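Local coordinates for MccB protein (Escherichia coli, PDB 6OM4) that probably activates the N-formylated MccA peptide with ATP to form the phosphoramidate-linked peptide nucleotide of the Trojan horse antibiotic microcin C7, at residues A244-L249 with E315-N320. Numbering follows the deposited sequence.
Sequences AVFGPL and EPLSLN
Ser-318 sets its CB 3.5 Å from the CA of Gly-247, an approach that suits glycine: Gly-247, with no side chain, lets its CA come this close, and its positive phi of 91° is one that glycine adopts readily. Just beyond, the backbone N of Leu-249 donates to Ser-318 O over 3.0 Å. The N-H points almost straight at the oxygen (172°) but reaches it from above the carbonyl plane. Leu-249 points its side chain toward the loop: chi1 of 167° carries CG away from its own N, so that CG lies 3.5 Å from Leu-319 CD1, the two leucines side by side. The CD2 branch of Leu-249 presses tightly on the ring of Pro-316, 3.5 Å from its CB. At the other end of the contact the Phe-246 ring offers its edge to Leu-317, with CE2 4.1 Å from the leucine CB, and meets Ser-318 CB obliquely. Pro-316 to Leu-319 form a type I beta turn leading into strand 321-326, which pairs antiparallel with strand 243-250 in the mixed sheet of this ThiF-family, Rossmann-like domain; the turn thus packs beside its neighbour strand just before joining the sheet. A water extends the link, giving a hydrogen bond to Leu-249 O and accepting one from Asn-320 N at 2.8 Å. Outside the pair, Asp-305 of helix 292-311 holds the turn with both carboxylate oxygens, OD2 hydrogen-bonded to Ser-318 OG and OD1 to Leu-317 N; serine suits the place, since its small side chain fits close to the strand and its buried hydroxyl is satisfied by Asp-305. Asn-320, whose OD1 accepts from Gly-256 N, ties the turn's exit to the segment carrying the zinc ligands Cys-257 and Cys-260, its side chain about 9 Å from the zinc ion.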
loop_
_atom_site.group_PDB
_atom_site.type_symbol
_atom_site.label_atom_id
_atom_site.label_comp_id
_atom_site.label_asym_id
_atom_site.label_seq_id
_atom_site.Cartn_x
_atom_site.Cartn_y
_atom_site.Cartn_z
ATOM N N ALA A 244 14.029 1.068 3.978
ATOM C CA ALA A 244 12.811 0.485 3.396
ATOM C C ALA A 244 12.437 1.309 2.159
ATOM O O ALA A 244 12.486 2.527 2.238
ATOM C CB ALA A 244 11.709 0.529 4.417
ATOM N N VAL A 245 12.133 0.647 1.048
ATOM C CA VAL A 245 11.774 1.348 -0.202
ATOM C C VAL A 245 10.425 0.852 -0.717
ATOM O O VAL A 245 10.181 -0.346 -0.794
ATOM C CB VAL A 245 12.863 1.195 -1.276
ATOM C CG1 VAL A 245 12.423 1.840 -2.604
ATOM C CG2 VAL A 245 14.176 1.787 -0.795
ATOM N N PHE A 246 9.557 1.787 -1.153
ATOM C CA PHE A 246 8.384 1.335 -1.905
ATOM C C PHE A 246 8.126 2.372 -2.968
ATOM O O PHE A 246 8.487 3.523 -2.805
ATOM C CB PHE A 246 7.128 1.103 -1.045
ATOM C CG PHE A 246 6.459 2.328 -0.469
ATOM C CD1 PHE A 246 7.063 3.074 0.528
ATOM C CD2 PHE A 246 5.211 2.747 -0.909
ATOM C CE1 PHE A 246 6.430 4.175 1.091
ATOM C CE2 PHE A 246 4.602 3.874 -0.385
ATOM C CZ PHE A 246 5.207 4.593 0.617
ATOM N N GLY A 247 7.511 1.897 -4.035
ATOM C CA GLY A 247 7.406 2.660 -5.244
ATOM C C GLY A 247 8.564 2.412 -6.199
ATOM O O GLY A 247 9.590 1.776 -5.888
ATOM N N PRO A 248 8.418 2.820 -7.466
ATOM C CA PRO A 248 7.232 3.534 -7.931
ATOM C C PRO A 248 6.020 2.617 -8.168
ATOM O O PRO A 248 6.157 1.401 -8.307
ATOM C CB PRO A 248 7.758 4.092 -9.250
ATOM C CG PRO A 248 8.628 2.977 -9.769
ATOM C CD PRO A 248 9.364 2.508 -8.542
ATOM N N LEU A 249 4.840 3.240 -8.165
ATOM C CA LEU A 249 3.611 2.624 -8.634
ATOM C C LEU A 249 3.410 3.128 -10.069
ATOM O O LEU A 249 3.136 4.300 -10.258
ATOM C CB LEU A 249 2.458 2.989 -7.691
ATOM C CG LEU A 249 1.024 2.725 -8.131
ATOM C CD1 LEU A 249 0.847 1.521 -9.004
ATOM C CD2 LEU A 249 0.076 2.641 -6.940
ATOM N N GLU A 315 -5.464 8.492 -2.777
ATOM C CA GLU A 315 -4.403 8.370 -3.791
ATOM C C GLU A 315 -3.217 7.598 -3.204
ATOM O O GLU A 315 -2.709 7.945 -2.127
ATOM C CB GLU A 315 -4.021 9.733 -4.385
ATOM C CG GLU A 315 -4.777 10.030 -5.683
ATOM C CD GLU A 315 -4.627 11.436 -6.262
ATOM O OE1 GLU A 315 -4.766 12.423 -5.489
ATOM O OE2 GLU A 315 -4.371 11.557 -7.493
ATOM N N PRO A 316 -2.688 6.588 -3.929
ATOM C CA PRO A 316 -1.457 5.902 -3.498
ATOM C C PRO A 316 -0.305 6.901 -3.307
ATOM O O PRO A 316 -0.121 7.808 -4.106
ATOM C CB PRO A 316 -1.173 4.910 -4.623
ATOM C CG PRO A 316 -2.453 4.769 -5.384
ATOM C CD PRO A 316 -3.198 6.074 -5.213
ATOM N N LEU A 317 0.526 6.679 -2.285
ATOM C CA LEU A 317 1.647 7.568 -2.012
ATOM C C LEU A 317 2.721 7.492 -3.107
ATOM O O LEU A 317 3.401 8.523 -3.351
ATOM C CB LEU A 317 2.253 7.180 -0.669
ATOM C CG LEU A 317 1.873 8.000 0.558
ATOM C CD1 LEU A 317 0.515 8.660 0.480
ATOM C CD2 LEU A 317 2.038 7.182 1.829
ATOM N N SER A 318 2.902 6.314 -3.745
ATOM C CA SER A 318 4.071 6.086 -4.587
ATOM C C SER A 318 3.815 6.352 -6.068
ATOM O O SER A 318 4.642 5.997 -6.884
ATOM C CB SER A 318 4.688 4.736 -4.345
ATOM O OG SER A 318 3.847 3.683 -4.782
ATOM N N LEU A 319 2.683 6.974 -6.429
ATOM C CA LEU A 319 2.573 7.485 -7.814
ATOM C C LEU A 319 3.754 8.442 -8.064
ATOM O O LEU A 319 3.923 9.437 -7.323
ATOM C CB LEU A 319 1.259 8.260 -7.969
ATOM C CG LEU A 319 -0.002 7.573 -8.478
ATOM C CD1 LEU A 319 -0.024 6.078 -8.391
ATOM C CD2 LEU A 319 -1.226 8.175 -7.831
ATOM N N ASN A 320 4.546 8.186 -9.106
ATOM C CA ASN A 320 5.602 9.121 -9.552
ATOM C C ASN A 320 6.721 9.247 -8.513
ATOM O O ASN A 320 7.470 10.235 -8.540
ATOM C CB ASN A 320 5.030 10.520 -9.846
ATOM C CG ASN A 320 4.009 10.495 -10.955
ATOM O OD1 ASN A 320 4.348 10.066 -12.058
ATOM N ND2 ASN A 320 2.782 10.938 -10.665
HETATM O O HOH W 1 5.405 6.118 -10.830
#